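Local coordinates for TraI domain-containing protein (Salmonella typhi, PDB 2IPQ) that is of unknown function but is probably the C-terminal, helix-turn-helix-related domain of a TraI-like conjugal transfer nickase/helicase, at residues A29-C32 and V33-T36; G67-E70 and Q71-A75. One frame throughout, in Å; residues are numbered along the deposited sequence.

In the fold
Contacts 1 and 2 are both local, each made within one continuous run of chain, and they lie on opposite sides of the domain centre, about 21 Å apart between centres and about 11 Å between nearest atoms. Contact 1 is buried, at the point where the loop after helix 4-20 enters edge strand 33-36; contact 2 lies at the surface, in the first turns of helix 68-77. They share no secondary-structure element. In contact 1 an imidazole reaches back to a main-chain carbonyl and is held by a serine on its other nitrogen. Contact 2 rests on repeated main-chain bonds, with one lysine-glutamine pair between side chains.

Contact 1 (A29-C32 and V33-T36); sequences ADAC and VHLT
Ala31 is extended, Cys32 turns the chain (psi -14°), and from Val33 on the backbone runs as a strand, which brings the ring of His34 back beside the carbonyl of Ala31. His34 NE2 donates to Ala31 O at 3.2 Å, a bent bond with an N-H...O angle of 135°. The nitrogen stands well above the carbonyl plane instead of meeting a lone pair, while the oxygen sits at the ring edge, somewhat tilted from the imidazole plane. His34 CD2 also borders this oxygen, at 3.6 Å from Ala31 O. With CG anti to the carbonyl carbon (chi1 -72°), the ring leans back along the chain toward Ala31 and reaches its oxygen. Ala31 CB lies 4.0 Å from His34 NE2, a methyl packed next to the same nitrogen. The side chain of Val33 packs on Val26 and on Val40 of strand 39-43. The other ring nitrogen, His34 ND1, is hydrogen-bonded to Ser128 OG, so this buried imidazole is gripped at both nitrogens and its rotation is fixed. Backbone bonds from Cys32 to Ser43 and from His34 to Phe41 tie the run to strand 39-43. The contact is thus a side-chain-to-main-chain hydrogen bond from residue i+3 to residue i, made where the loop after helix 4-20 enters strand 33-36, an outermost strand of the chain's antiparallel sheet.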
loop_
_atom_site.group_PDB
_atom_site.type_symbol
_atom_site.label_atom_id
_atom_site.label_comp_id
_atom_site.label_asym_id
_atom_site.label_seq_id
_atom_site.Cartn_x
_atom_site.Cartn_y
_atom_site.Cartn_z
ATOM N N ALA A 29 -8.438 -10.870 1.449
ATOM C CA ALA A 29 -9.521 -10.385 0.611
ATOM C C ALA A 29 -9.929 -8.967 1.015
ATOM O O ALA A 29 -10.496 -8.241 0.214
ATOM C CB ALA A 29 -10.733 -11.347 0.706
ATOM N N ASP A 30 -9.642 -8.578 2.258
ATOM C CA ASP A 30 -10.166 -7.324 2.804
ATOM C C ASP A 30 -9.036 -6.311 3.078
ATOM O O ASP A 30 -9.285 -5.196 3.531
ATOM C CB ASP A 30 -10.979 -7.591 4.077
ATOM C CG ASP A 30 -12.330 -8.283 3.783
ATOM O OD1 ASP A 30 -13.164 -7.682 3.068
ATOM O OD2 ASP A 30 -12.568 -9.422 4.265
ATOM N N ALA A 31 -7.794 -6.691 2.791
ATOM C CA ALA A 31 -6.647 -5.859 3.161
ATOM C C ALA A 31 -6.453 -4.730 2.138
ATOM O O ALA A 31 -6.848 -4.856 0.976
ATOM C CB ALA A 31 -5.398 -6.727 3.252
ATOM N N CYS A 32 -5.840 -3.635 2.570
ATOM C CA CYS A 32 -5.461 -2.569 1.651
ATOM C C CYS A 32 -4.041 -2.741 1.113
ATOM O O CYS A 32 -3.650 -2.076 0.144
ATOM C CB CYS A 32 -5.613 -1.194 2.311
ATOM S SG CYS A 32 -7.333 -0.762 2.572
ATOM N N VAL A 33 -3.282 -3.627 1.753
ATOM C CA VAL A 33 -1.899 -3.859 1.399
ATOM C C VAL A 33 -1.758 -5.265 0.850
ATOM O O VAL A 33 -2.261 -6.238 1.447
ATOM C CB VAL A 33 -0.928 -3.626 2.605
ATOM C CG1 VAL A 33 0.556 -3.722 2.132
ATOM C CG2 VAL A 33 -1.165 -2.215 3.248
ATOM N N HIS A 34 -1.087 -5.365 -0.300
ATOM C CA HIS A 34 -0.857 -6.636 -0.964
ATOM C C HIS A 34 0.544 -6.721 -1.537
ATOM O O HIS A 34 1.004 -5.817 -2.244
ATOM C CB HIS A 34 -1.886 -6.815 -2.064
ATOM C CG HIS A 34 -3.254 -7.097 -1.537
ATOM N ND1 HIS A 34 -3.736 -8.384 -1.359
ATOM C CD2 HIS A 34 -4.239 -6.259 -1.124
ATOM C CE1 HIS A 34 -4.959 -8.324 -0.861
ATOM N NE2 HIS A 34 -5.286 -7.048 -0.709
ATOM N N LEU A 35 1.239 -7.804 -1.237
ATOM C CA LEU A 35 2.555 -8.063 -1.835
ATOM C C LEU A 35 2.414 -8.663 -3.225
ATOM O O LEU A 35 1.570 -9.553 -3.436
ATOM C CB LEU A 35 3.338 -9.025 -0.951
ATOM C CG LEU A 35 4.081 -8.299 0.173
ATOM C CD1 LEU A 35 3.131 -7.947 1.297
ATOM C CD2 LEU A 35 5.291 -9.090 0.668
ATOM N N THR A 36 3.235 -8.197 -4.166
ATOM C CA THR A 36 3.177 -8.697 -5.538
ATOM C C THR A 36 4.454 -8.507 -6.329
ATOM O O THR A 36 4.864 -7.392 -6.573
ATOM C CB THR A 36 2.065 -8.018 -6.351
ATOM O OG1 THR A 36 0.866 -7.943 -5.558
ATOM C CG2 THR A 36 1.774 -8.820 -7.624
#

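Contact 2 (G67-E70 and Q71-A75)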
loop_
_atom_site.group_PDB
_atom_site.type_symbol
_atom_site.label_atom_id
_atom_site.label_comp_id
_atom_site.label_asym_id
_atom_site.label_seq_id
_atom_site.Cartn_x
_atom_site.Cartn_y
_atom_site.Cartn_z
ATOM N N GLY A 67 -9.152 15.262 2.135
ATOM C CA GLY A 67 -9.109 16.497 2.946
ATOM C C GLY A 67 -8.030 16.444 4.026
ATOM O O GLY A 67 -6.966 17.056 3.896
ATOM N N ARG A 68 -8.300 15.702 5.099
ATOM C CA ARG A 68 -7.226 15.083 5.893
ATOM C C ARG A 68 -6.491 14.038 5.046
ATOM O O ARG A 68 -5.269 13.932 5.108
ATOM C CB ARG A 68 -7.778 14.473 7.192
ATOM C CG ARG A 68 -7.437 15.271 8.458
ATOM C CD ARG A 68 -8.678 15.548 9.325
ATOM N NE ARG A 68 -8.846 16.983 9.615
ATOM C CZ ARG A 68 -9.882 17.516 10.262
ATOM N NH1 ARG A 68 -10.868 16.751 10.711
ATOM N NH2 ARG A 68 -9.933 18.822 10.464
ATOM N N LYS A 69 -7.242 13.292 4.243
ATOM C CA LYS A 69 -6.662 12.322 3.326
ATOM C C LYS A 69 -5.756 12.989 2.305
ATOM O O LYS A 69 -4.664 12.492 2.011
ATOM C CB LYS A 69 -7.765 11.538 2.595
ATOM C CG LYS A 69 -7.272 10.357 1.746
ATOM C CD LYS A 69 -6.724 10.832 0.417
ATOM C CE LYS A 69 -7.703 10.546 -0.726
ATOM N NZ LYS A 69 -6.992 10.084 -1.973
ATOM N N GLU A 70 -6.221 14.108 1.761
ATOM C CA GLU A 70 -5.448 14.894 0.817
ATOM C C GLU A 70 -4.079 15.301 1.405
ATOM O O GLU A 70 -3.063 15.177 0.726
ATOM C CB GLU A 70 -6.259 16.130 0.376
ATOM C CG GLU A 70 -6.123 16.535 -1.117
ATOM C CD GLU A 70 -6.755 17.921 -1.449
ATOM O OE1 GLU A 70 -7.680 17.988 -2.302
ATOM O OE2 GLU A 70 -6.329 18.946 -0.865
ATOM N N GLN A 71 -4.070 15.787 2.660
ATOM C CA GLN A 71 -2.842 16.187 3.393
ATOM C C GLN A 71 -1.818 15.055 3.504
ATOM O O GLN A 71 -0.688 15.179 3.052
ATOM C CB GLN A 71 -3.186 16.639 4.808
ATOM C CG GLN A 71 -2.878 18.095 5.108
ATOM C CD GLN A 71 -4.115 18.972 5.007
ATOM O OE1 GLN A 71 -4.223 19.997 5.682
ATOM N NE2 GLN A 71 -5.064 18.569 4.154
ATOM N N VAL A 72 -2.228 13.951 4.111
ATOM C CA VAL A 72 -1.355 12.793 4.268
ATOM C C VAL A 72 -0.804 12.271 2.940
ATOM O O VAL A 72 0.390 12.020 2.835
ATOM C CB VAL A 72 -2.069 11.627 4.991
ATOM C CG1 VAL A 72 -1.059 10.558 5.351
ATOM C CG2 VAL A 72 -2.737 12.136 6.240
ATOM N N GLN A 73 -1.671 12.107 1.942
ATOM C CA GLN A 73 -1.232 11.695 0.610
ATOM C C GLN A 73 -0.197 12.627 -0.031
ATOM O O GLN A 73 0.847 12.169 -0.512
ATOM C CB GLN A 73 -2.423 11.524 -0.323
ATOM C CG GLN A 73 -2.036 11.294 -1.779
ATOM C CD GLN A 73 -3.172 10.667 -2.559
ATOM O OE1 GLN A 73 -4.333 10.813 -2.183
ATOM N NE2 GLN A 73 -2.849 9.957 -3.636
ATOM N N ALA A 74 -0.478 13.931 -0.032
ATOM C CA ALA A 74 0.505 14.899 -0.462
ATOM C C ALA A 74 1.816 14.774 0.341
ATOM O O ALA A 74 2.931 14.820 -0.223
ATOM C CB ALA A 74 -0.060 16.344 -0.369
ATOM N N ALA A 75 1.693 14.636 1.656
ATOM C CA ALA A 75 2.894 14.566 2.475
ATOM C C ALA A 75 3.626 13.264 2.127
ATOM O O ALA A 75 4.846 13.236 1.966
ATOM C CB ALA A 75 2.562 14.652 3.950
#
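Lys69 and Gln73, Arg68 and Val72, and Glu70 and Ala74 meet as i, i+4 pairs in the opening turns of alpha-helix 68-77. The main-chain bonds are those of an alpha-helix: Val72 N to Arg68 O, Gln73 N to Lys69 O and Ala74 N to Glu70 O are all nearly straight, at 3.0 to 3.2 Å. The bond from Gln71 N to Gly67 O, at the start, is weak at 3.4 Å. Side-chain carbons lie against carbonyl oxygens one turn back: Val72 CG2 is 3.3 Å from Arg68 O, and Ala74 CB is 3.4 Å from Glu70 O. Nonpolar packing centres on Val72, buried because it faces Leu7 and Phe11 of helix 4-20 and Phe48 and Phe51 of helix 46-54, which joins the three helices. One polar bond links side chains. Lys69 and Gln73 run side by side, both with CG anti to the backbone N (chi1 -172° and 172°); the lysine bends along its length while the glutamine stays extended. The amide is held at both ends, because Gln73 NE2 is hydrogen-bonded to Tyr111 OH, and at the other end Lys69 NZ donates to Gln73 OE1 at 2.8 Å, lying in the carbonyl plane.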